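Local coordinates for protein galactose-binding lectin (Arachis hypogaea, PDB 2TEP) that binds D-galactose as a calcium- and manganese-containing homotetrameric legume lectin, here holding a galactose 1→3-linked to N-acetylgalactosamine, at residues N38-V43 against G210-R215; D83-F88 against V120-Y125. All coordinates share one frame; numbering follows the deposited sequence.

Contact 1 of 2, residues N38-V43 against G210-R215. With GAL (beta-D-galactopyranose), chain E; NGA (2-acetamido-2-deoxy-beta-D-galactopyranose), chain B.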
ATOM      1  N   ASN A  38       8.629  18.709 -33.083  1.00 15.25           N
ATOM      2  CA  ASN A  38       9.310  19.065 -34.321  1.00 15.80           C
ATOM      3  C   ASN A  38       9.355  17.919 -35.342  1.00 16.71           C
ATOM      4  O   ASN A  38       9.889  18.088 -36.431  1.00 21.50           O
ATOM      5  CB  ASN A  38      10.726  19.601 -34.040  1.00 22.81           C
ATOM      6  CG  ASN A  38      10.733  20.794 -33.074  1.00 28.43           C
ATOM      7  OD1 ASN A  38      10.392  21.923 -33.442  1.00 24.80           O
ATOM      8  ND2 ASN A  38      11.137  20.539 -31.829  1.00 33.27           N
ATOM      9  N   LYS A  39       8.763  16.772 -35.016  1.00 17.27           N
ATOM     10  CA  LYS A  39       8.760  15.627 -35.929  1.00 14.13           C
ATOM     11  C   LYS A  39       7.462  15.313 -36.672  1.00 15.74           C
ATOM     12  O   LYS A  39       6.386  15.200 -36.070  1.00 14.57           O
ATOM     13  CB  LYS A  39       9.186  14.367 -35.200  1.00 15.25           C
ATOM     14  CG  LYS A  39      10.679  14.207 -35.047  1.00 22.60           C
ATOM     15  CD  LYS A  39      11.003  12.802 -34.581  1.00 19.52           C
ATOM     16  CE  LYS A  39      10.366  11.776 -35.497  1.00 21.46           C
ATOM     17  NZ  LYS A  39      10.664  10.397 -35.036  1.00 29.86           N
ATOM     18  N   VAL A  40       7.590  15.084 -37.977  1.00 16.62           N
ATOM     19  CA  VAL A  40       6.441  14.734 -38.809  1.00 12.84           C
ATOM     20  C   VAL A  40       6.093  13.335 -38.350  1.00 11.01           C
ATOM     21  O   VAL A  40       6.992  12.575 -37.976  1.00  7.17           O
ATOM     22  CB  VAL A  40       6.780  14.707 -40.336  1.00 10.29           C
ATOM     23  CG1 VAL A  40       5.659  14.050 -41.114  1.00 12.76           C
ATOM     24  CG2 VAL A  40       6.980  16.118 -40.874  1.00  8.32           C
ATOM     25  N   ASN A  41       4.794  13.054 -38.262  1.00 13.13           N
ATOM     26  CA  ASN A  41       4.291  11.746 -37.836  1.00 12.41           C
ATOM     27  C   ASN A  41       5.057  11.231 -36.621  1.00 10.06           C
ATOM     28  O   ASN A  41       5.632  10.141 -36.645  1.00 10.24           O
ATOM     29  CB  ASN A  41       4.355  10.730 -38.985  1.00 15.41           C
ATOM     30  CG  ASN A  41       3.540  11.156 -40.201  1.00 14.55           C
ATOM     31  OD1 ASN A  41       3.852  10.777 -41.331  1.00 13.70           O
ATOM     32  ND2 ASN A  41       2.497  11.935 -39.977  1.00 14.17           N
ATOM     33  N   SER A  42       5.125  12.070 -35.593  1.00 10.02           N
ATOM     34  CA  SER A  42       5.816  11.739 -34.350  1.00 12.18           C
ATOM     35  C   SER A  42       5.006  10.685 -33.565  1.00 12.56           C
ATOM     36  O   SER A  42       3.768  10.724 -33.565  1.00 12.91           O
ATOM     37  CB  SER A  42       5.975  13.019 -33.523  1.00 10.48           C
ATOM     38  OG  SER A  42       6.819  12.829 -32.403  1.00 15.27           O
ATOM     39  N   VAL A  43       5.678   9.702 -32.967  1.00 11.12           N
ATOM     40  CA  VAL A  43       4.985   8.669 -32.185  1.00 11.07           C
ATOM     41  C   VAL A  43       5.786   8.388 -30.938  1.00  8.61           C
ATOM     42  O   VAL A  43       7.000   8.248 -31.008  1.00  9.35           O
ATOM     43  CB  VAL A  43       4.830   7.310 -32.931  1.00  9.48           C
ATOM     44  CG1 VAL A  43       4.259   6.252 -31.994  1.00  8.47           C
ATOM     45  CG2 VAL A  43       3.918   7.455 -34.108  1.00 10.82           C
ATOM     46  N   GLY A 210       1.066  12.128 -33.723  1.00  2.45           N
ATOM     47  CA  GLY A 210       0.780  13.379 -34.411  1.00  6.12           C
ATOM     48  C   GLY A 210       1.123  13.210 -35.892  1.00  9.72           C
ATOM     49  O   GLY A 210       1.732  12.201 -36.275  1.00 11.38           O
ATOM     50  N   SER A 211       0.752  14.181 -36.724  1.00  8.15           N
ATOM     51  CA  SER A 211       1.009  14.114 -38.166  1.00  9.14           C
ATOM     52  C   SER A 211       1.880  15.283 -38.634  1.00 10.86           C
ATOM     53  O   SER A 211       2.654  15.832 -37.851  1.00 14.75           O
ATOM     54  CB  SER A 211      -0.315  14.107 -38.933  1.00  5.27           C
ATOM     55  OG  SER A 211      -1.047  15.293 -38.689  1.00  2.01           O
ATOM     56  N   LEU A 212       1.776  15.651 -39.906  1.00  7.28           N
ATOM     57  CA  LEU A 212       2.563  16.764 -40.421  1.00 10.67           C
ATOM     58  C   LEU A 212       2.068  18.086 -39.852  1.00 12.18           C
ATOM     59  O   LEU A 212       2.865  18.947 -39.479  1.00  9.45           O
ATOM     60  CB  LEU A 212       2.504  16.806 -41.951  1.00  9.83           C
ATOM     61  CG  LEU A 212       3.422  17.811 -42.656  1.00 11.47           C
ATOM     62  CD1 LEU A 212       3.518  17.426 -44.107  1.00 17.89           C
ATOM     63  CD2 LEU A 212       2.930  19.237 -42.534  1.00  8.40           C
ATOM     64  N   GLY A 213       0.750  18.260 -39.845  1.00 12.54           N
ATOM     65  CA  GLY A 213       0.154  19.482 -39.335  1.00 11.92           C
ATOM     66  C   GLY A 213      -0.622  19.295 -38.051  1.00  8.49           C
ATOM     67  O   GLY A 213      -1.143  20.256 -37.493  1.00 10.48           O
ATOM     68  N   GLY A 214      -0.727  18.059 -37.583  1.00  9.60           N
ATOM     69  CA  GLY A 214      -1.451  17.805 -36.348  1.00  9.45           C
ATOM     70  C   GLY A 214      -0.435  17.532 -35.262  1.00  8.36           C
ATOM     71  O   GLY A 214       0.253  16.512 -35.315  1.00 13.09           O
ATOM     72  N   ARG A 215      -0.307  18.439 -34.299  1.00  6.66           N
ATOM     73  CA  ARG A 215       0.659  18.286 -33.223  1.00  4.70           C
ATOM     74  C   ARG A 215       0.183  19.049 -32.017  1.00  5.11           C
ATOM     75  O   ARG A 215      -0.465  20.072 -32.147  1.00  6.54           O
ATOM     76  CB  ARG A 215       2.025  18.843 -33.640  1.00 10.59           C
ATOM     77  CG  ARG A 215       2.530  18.356 -34.996  1.00  9.65           C
ATOM     78  CD  ARG A 215       3.904  18.879 -35.291  1.00 11.69           C
ATOM     79  NE  ARG A 215       4.215  18.747 -36.709  1.00 12.48           N
ATOM     80  CZ  ARG A 215       5.411  18.986 -37.231  1.00  5.85           C
ATOM     81  NH1 ARG A 215       6.407  19.358 -36.447  1.00  2.72           N
ATOM     82  NH2 ARG A 215       5.598  18.877 -38.536  1.00  2.12           N
TER
HETATM   83  C1  GAL E   2      -3.814  14.628 -40.645  1.00  5.70           C
HETATM   84  C2  GAL E   2      -3.917  13.441 -39.807  1.00  2.85           C
HETATM   85  C3  GAL E   2      -5.010  13.516 -38.782  1.00  8.42           C
HETATM   86  C4  GAL E   2      -4.727  14.755 -37.925  1.00  7.02           C
HETATM   87  C5  GAL E   2      -4.791  15.978 -38.923  1.00  8.28           C
HETATM   88  C6  GAL E   2      -4.695  17.416 -38.428  1.00  7.67           C
HETATM   89  O2  GAL E   2      -4.230  12.402 -40.653  1.00  2.00           O
HETATM   90  O3  GAL E   2      -4.964  12.279 -38.069  1.00 14.05           O
HETATM   91  O4  GAL E   2      -3.494  14.579 -37.262  1.00  8.88           O
HETATM   92  O5  GAL E   2      -3.768  15.853 -39.908  1.00  8.31           O
HETATM   93  O6  GAL E   2      -4.924  18.244 -39.535  1.00  7.86           O
HETATM   94  C1  NGA B   1      -1.555  15.484 -44.704  1.00 10.92           C
HETATM   95  C2  NGA B   1      -1.634  14.640 -43.447  1.00 13.82           C
HETATM   96  C3  NGA B   1      -2.566  15.301 -42.497  1.00 14.15           C
HETATM   97  C4  NGA B   1      -2.162  16.766 -42.089  1.00 14.18           C
HETATM   98  C5  NGA B   1      -2.016  17.547 -43.364  1.00 16.77           C
HETATM   99  C6  NGA B   1      -1.435  18.983 -43.166  1.00 21.83           C
HETATM  100  C7  NGA B   1      -1.556  12.144 -43.288  1.00 16.36           C
HETATM  101  C8  NGA B   1      -2.227  10.816 -43.627  1.00 15.14           C
HETATM  102  N2  NGA B   1      -2.132  13.271 -43.707  1.00 14.92           N
HETATM  103  O1  NGA B   1      -1.014  14.682 -45.764  1.00 16.00           O
HETATM  104  O3  NGA B   1      -2.644  14.442 -41.376  1.00  4.61           O
HETATM  105  O4  NGA B   1      -0.988  16.819 -41.379  1.00 17.07           O
HETATM  106  O5  NGA B   1      -1.173  16.789 -44.342  1.00 13.40           O
HETATM  107  O6  NGA B   1      -0.837  19.413 -44.415  1.00 18.77           O
HETATM  108  O7  NGA B   1      -0.476  12.120 -42.707  1.00 14.93           O
HETATM  109  O   HOH W   1       1.470  13.563 -41.879  1.00 11.19           O
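The side-chain torsions of Asn41 and Arg215 bring them to the other loop. Asn41 has CG anti to its carbonyl carbon (chi1 -59°), and this carries ND2 to Ser211 CA at 3.2 Å. Arg215 has CG in the same relation to its own backbone and then runs extended to NE, which lays its guanidinium beside Asn38, Lys39 and Val40. The setting is two loops at the sugar-binding edge of the legume lectin fold. Segment 38-43 leads into strand 43-53, and segment 210-215 follows strand 201-209.

One backbone hydrogen bond joins the loops, from Gly210 N to Ser42 O at 3.0 Å. Next to it, Asn41 CA makes a CA-H...O contact with Gly210 O. The guanidinium of Arg215 has Lys39 O over one face, about 4.0 Å above its centre. NE and NH2 both grip Leu212 O side-on, which fixes the rotation of the group. NH1 bonds to Leu37 O. Val40 CG1 touches Leu212 CB, and Val40 CG2 lies near Arg215 NH2.

Segment 210-215 also binds sugar. Ser211 OG accepts from Gly214 N in an ST motif and lies 2.9 Å from GAL O4 and 3.0 Å from GAL O5. Either oxygen could take its proton. Gly213 N donates to NGA O4 at 2.7 Å. Asp83, Asn127 and Asp80 also hydrogen-bond the galactose. A water ties the two loops to the second sugar: it accepts from Asn41 ND2 and Leu212 N and donates to NGA O7 at 2.6 Å.

Contact 2 of 2, residues D83-F88 against V120-Y125. With MN (manganese (II) ion), chain J; CA (calcium ion), chain I; GAL (beta-D-galactopyranose), chain E.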
ATOM      1  N   ASP A  83      -2.983  14.082 -32.060  1.00 10.45           N
ATOM      2  CA  ASP A  83      -4.220  13.356 -32.316  1.00  9.67           C
ATOM      3  C   ASP A  83      -4.902  12.774 -31.072  1.00 12.45           C
ATOM      4  O   ASP A  83      -6.064  12.347 -31.126  1.00 10.91           O
ATOM      5  CB  ASP A  83      -3.924  12.228 -33.301  1.00  8.50           C
ATOM      6  CG  ASP A  83      -3.827  12.718 -34.717  1.00 12.44           C
ATOM      7  OD1 ASP A  83      -4.889  12.836 -35.363  1.00 13.29           O
ATOM      8  OD2 ASP A  83      -2.703  12.998 -35.183  1.00  7.98           O
ATOM      9  N   GLY A  84      -4.170  12.694 -29.970  1.00 10.99           N
ATOM     10  CA  GLY A  84      -4.754  12.153 -28.762  1.00  9.18           C
ATOM     11  C   GLY A  84      -3.891  11.086 -28.132  1.00  6.42           C
ATOM     12  O   GLY A  84      -2.895  10.664 -28.721  1.00  3.83           O
ATOM     13  N   ILE A  85      -4.313  10.639 -26.951  1.00  4.06           N
ATOM     14  CA  ILE A  85      -3.623   9.647 -26.126  1.00  5.23           C
ATOM     15  C   ILE A  85      -4.427   8.342 -26.027  1.00  6.41           C
ATOM     16  O   ILE A  85      -5.660   8.358 -26.053  1.00 14.35           O
ATOM     17  CB  ILE A  85      -3.429  10.227 -24.668  1.00  4.26           C
ATOM     18  CG1 ILE A  85      -2.376  11.341 -24.664  1.00  2.00           C
ATOM     19  CG2 ILE A  85      -3.068   9.120 -23.649  1.00  2.00           C
ATOM     20  CD1 ILE A  85      -2.392  12.174 -23.416  1.00  2.14           C
ATOM     21  N   ILE A  86      -3.739   7.215 -25.911  1.00  4.71           N
ATOM     22  CA  ILE A  86      -4.427   5.943 -25.767  1.00  3.60           C
ATOM     23  C   ILE A  86      -3.745   5.042 -24.734  1.00  4.36           C
ATOM     24  O   ILE A  86      -2.518   4.902 -24.736  1.00  5.23           O
ATOM     25  CB  ILE A  86      -4.588   5.209 -27.122  1.00  2.37           C
ATOM     26  CG1 ILE A  86      -5.457   3.968 -26.940  1.00  4.42           C
ATOM     27  CG2 ILE A  86      -3.231   4.865 -27.737  1.00  2.00           C
ATOM     28  CD1 ILE A  86      -5.771   3.256 -28.223  1.00  7.89           C
ATOM     29  N   PHE A  87      -4.537   4.560 -23.778  1.00  2.05           N
ATOM     30  CA  PHE A  87      -4.078   3.662 -22.727  1.00  2.00           C
ATOM     31  C   PHE A  87      -4.359   2.296 -23.321  1.00  4.44           C
ATOM     32  O   PHE A  87      -5.519   1.955 -23.546  1.00  8.05           O
ATOM     33  CB  PHE A  87      -4.922   3.868 -21.455  1.00  4.74           C
ATOM     34  CG  PHE A  87      -4.773   2.773 -20.417  1.00  4.78           C
ATOM     35  CD1 PHE A  87      -3.571   2.585 -19.742  1.00  2.33           C
ATOM     36  CD2 PHE A  87      -5.854   1.923 -20.119  1.00  5.03           C
ATOM     37  CE1 PHE A  87      -3.435   1.573 -18.779  1.00  2.06           C
ATOM     38  CE2 PHE A  87      -5.736   0.907 -19.156  1.00  2.00           C
ATOM     39  CZ  PHE A  87      -4.521   0.729 -18.487  1.00  2.04           C
ATOM     40  N   PHE A  88      -3.321   1.507 -23.572  1.00  7.35           N
ATOM     41  CA  PHE A  88      -3.514   0.186 -24.180  1.00  6.91           C
ATOM     42  C   PHE A  88      -2.860  -1.004 -23.462  1.00  4.90           C
ATOM     43  O   PHE A  88      -1.952  -0.850 -22.644  1.00  7.74           O
ATOM     44  CB  PHE A  88      -3.056   0.204 -25.640  1.00  3.21           C
ATOM     45  CG  PHE A  88      -1.568   0.345 -25.807  1.00  2.00           C
ATOM     46  CD1 PHE A  88      -0.958   1.598 -25.699  1.00  2.67           C
ATOM     47  CD2 PHE A  88      -0.772  -0.774 -26.049  1.00  2.04           C
ATOM     48  CE1 PHE A  88       0.416   1.733 -25.827  1.00  2.00           C
ATOM     49  CE2 PHE A  88       0.606  -0.648 -26.178  1.00  2.18           C
ATOM     50  CZ  PHE A  88       1.194   0.610 -26.065  1.00  2.09           C
ATOM     51  N   VAL A 120      -8.208   2.286 -24.174  1.00  2.14           N
ATOM     52  CA  VAL A 120      -9.113   3.404 -24.073  1.00  2.01           C
ATOM     53  C   VAL A 120      -8.428   4.610 -24.690  1.00  4.54           C
ATOM     54  O   VAL A 120      -7.331   5.000 -24.261  1.00  3.40           O
ATOM     55  CB  VAL A 120      -9.455   3.701 -22.597  1.00  2.14           C
ATOM     56  CG1 VAL A 120     -10.480   4.808 -22.501  1.00  2.20           C
ATOM     57  CG2 VAL A 120      -9.963   2.427 -21.912  1.00  2.00           C
ATOM     58  N   GLU A 121      -9.037   5.165 -25.733  1.00  2.00           N
ATOM     59  CA  GLU A 121      -8.466   6.337 -26.375  1.00  5.05           C
ATOM     60  C   GLU A 121      -9.183   7.595 -25.921  1.00  5.10           C
ATOM     61  O   GLU A 121     -10.295   7.541 -25.362  1.00  5.97           O
ATOM     62  CB  GLU A 121      -8.542   6.243 -27.903  1.00  9.07           C
ATOM     63  CG  GLU A 121      -9.965   6.197 -28.468  1.00 10.30           C
ATOM     64  CD  GLU A 121     -10.003   6.179 -29.978  1.00  3.84           C
ATOM     65  OE1 GLU A 121      -9.657   5.143 -30.573  1.00  3.02           O
ATOM     66  OE2 GLU A 121     -10.389   7.205 -30.568  1.00  6.20           O
ATOM     67  N   PHE A 122      -8.485   8.708 -26.116  1.00  2.95           N
ATOM     68  CA  PHE A 122      -8.931  10.058 -25.819  1.00  2.00           C
ATOM     69  C   PHE A 122      -8.470  10.684 -27.115  1.00  2.77           C
ATOM     70  O   PHE A 122      -7.308  11.060 -27.268  1.00  2.00           O
ATOM     71  CB  PHE A 122      -8.162  10.615 -24.624  1.00  2.10           C
ATOM     72  CG  PHE A 122      -8.348   9.808 -23.383  1.00  5.06           C
ATOM     73  CD1 PHE A 122      -9.452  10.015 -22.569  1.00  2.93           C
ATOM     74  CD2 PHE A 122      -7.477   8.763 -23.081  1.00  6.58           C
ATOM     75  CE1 PHE A 122      -9.692   9.190 -21.483  1.00  2.51           C
ATOM     76  CE2 PHE A 122      -7.713   7.932 -21.993  1.00  3.60           C
ATOM     77  CZ  PHE A 122      -8.824   8.146 -21.196  1.00  4.78           C
ATOM     78  N   ASP A 123      -9.364  10.638 -28.094  1.00  5.21           N
ATOM     79  CA  ASP A 123      -9.104  11.119 -29.440  1.00  5.33           C
ATOM     80  C   ASP A 123      -9.553  12.563 -29.619  1.00  8.84           C
ATOM     81  O   ASP A 123     -10.740  12.868 -29.453  1.00  8.91           O
ATOM     82  CB  ASP A 123      -9.855  10.226 -30.419  1.00  7.15           C
ATOM     83  CG  ASP A 123      -9.294  10.266 -31.826  1.00  9.30           C
ATOM     84  OD1 ASP A 123      -8.644  11.271 -32.202  1.00 10.91           O
ATOM     85  OD2 ASP A 123      -9.531   9.291 -32.567  1.00  2.00           O
ATOM     86  N   THR A 124      -8.615  13.441 -29.985  1.00  8.39           N
ATOM     87  CA  THR A 124      -8.928  14.847 -30.193  1.00  8.12           C
ATOM     88  C   THR A 124      -9.102  15.243 -31.661  1.00  6.26           C
ATOM     89  O   THR A 124      -9.260  16.431 -31.958  1.00  9.26           O
ATOM     90  CB  THR A 124      -7.862  15.785 -29.576  1.00  9.52           C
ATOM     91  OG1 THR A 124      -6.589  15.540 -30.186  1.00 11.77           O
ATOM     92  CG2 THR A 124      -7.784  15.612 -28.066  1.00  6.83           C
ATOM     93  N   TYR A 125      -9.049  14.272 -32.573  1.00  2.32           N
ATOM     94  CA  TYR A 125      -9.217  14.559 -33.999  1.00  2.06           C
ATOM     95  C   TYR A 125     -10.050  13.502 -34.726  1.00  4.52           C
ATOM     96  O   TYR A 125      -9.733  12.301 -34.695  1.00  2.92           O
ATOM     97  CB  TYR A 125      -7.863  14.723 -34.696  1.00  5.32           C
ATOM     98  CG  TYR A 125      -7.975  15.152 -36.150  1.00  7.89           C
ATOM     99  CD1 TYR A 125      -8.293  14.225 -37.152  1.00  7.34           C
ATOM    100  CD2 TYR A 125      -7.849  16.495 -36.513  1.00  6.58           C
ATOM    101  CE1 TYR A 125      -8.493  14.630 -38.476  1.00 10.60           C
ATOM    102  CE2 TYR A 125      -8.048  16.907 -37.835  1.00  8.96           C
ATOM    103  CZ  TYR A 125      -8.374  15.972 -38.810  1.00 11.55           C
ATOM    104  OH  TYR A 125      -8.601  16.376 -40.109  1.00 13.85           O
TER
HETATM  105 MN    MN J 238     -11.406   7.674 -32.411  1.00 32.32          MN
HETATM  106 CA    CA I 237      -8.795  10.373 -34.407  1.00 20.24          CA
HETATM  107  C1  GAL E   2      -3.814  14.628 -40.645  1.00  5.70           C
HETATM  108  C2  GAL E   2      -3.917  13.441 -39.807  1.00  2.85           C
HETATM  109  C3  GAL E   2      -5.010  13.516 -38.782  1.00  8.42           C
HETATM  110  C4  GAL E   2      -4.727  14.755 -37.925  1.00  7.02           C
HETATM  111  C5  GAL E   2      -4.791  15.978 -38.923  1.00  8.28           C
HETATM  112  C6  GAL E   2      -4.695  17.416 -38.428  1.00  7.67           C
HETATM  113  O2  GAL E   2      -4.230  12.402 -40.653  1.00  2.00           O
HETATM  114  O3  GAL E   2      -4.964  12.279 -38.069  1.00 14.05           O
HETATM  115  O4  GAL E   2      -3.494  14.579 -37.262  1.00  8.88           O
HETATM  116  O5  GAL E   2      -3.768  15.853 -39.908  1.00  8.31           O
HETATM  117  O6  GAL E   2      -4.924  18.244 -39.535  1.00  7.86           O
HETATM  118  O   HOH W   2      -9.840   6.137 -33.058  1.00  2.00           O
HETATM  119  O   HOH W   3      -8.403   8.586 -34.698  1.00 11.90           O
HETATM  120  O   HOH W   4      -6.553  10.980 -33.875  1.00 27.16           O
HETATM  121  O   HOH W   5     -12.738   6.303 -32.423  1.00  2.11           O
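Strands 84-88 and 120-123 run antiparallel at 177°, their axes 4.6 Å apart at closest approach. They are neighbours in the seven-stranded sheet of the legume lectin fold. Ile85 with Phe122 and Phe87 with Val120 are hydrogen-bonded pairs. Gly84 with Asp123 and Ile86 with Glu121 are non-hydrogen-bonded pairs. Past the strand end, Thr124 N donates to Asp83 O from above the carbonyl plane. Gly84 CA makes a CA-H...O contact with Phe122 O.

Ile85, Phe87, Val120 and Phe122 share one face. Phe71 and Phe69 of strand 64-75 meet the rings of Phe122 and Phe87, respectively. On the other face, Ile86 CG1 lies across Glu121 CB at 4.0 Å.

Glu121 OE2 binds manganese at 2.2 Å. Asp123 OD2 bridges manganese and calcium, while OD1 binds calcium and accepts from Tyr125 N in an Asx turn. Tyr125 O is another calcium ligand. Asp132 and His137 also bind manganese, and Asn127 and Asp132 also bind calcium; two waters join each metal. Asp83 takes GAL O3 on OD1 and GAL O4 on OD2. One face of the Tyr125 ring lies against the galactose, with GAL C4 3.5 Å above its centre.

Overall arrangement
Contact 2 is buried near the middle of the chain, while contact 1 is partly exposed, with its centre about 18 Å from the chain centre. Contact 2 joins adjacent strands through a regular backbone ladder. Contact 1 joins two irregular loops by one backbone bond, an arginine and a bridging water. Strand 201-209 links them: it pairs with strand 84-91 and leads into the loop of contact 1. The segments also touch directly, Gly210 CA lying 3.6 Å from Asp83 OD2. Both contacts hold the galactose, but differently. Contact 2 supplies a carboxylate and an aromatic face beside the metals; contact 1 supplies a serine hydroxyl and reaches the second sugar.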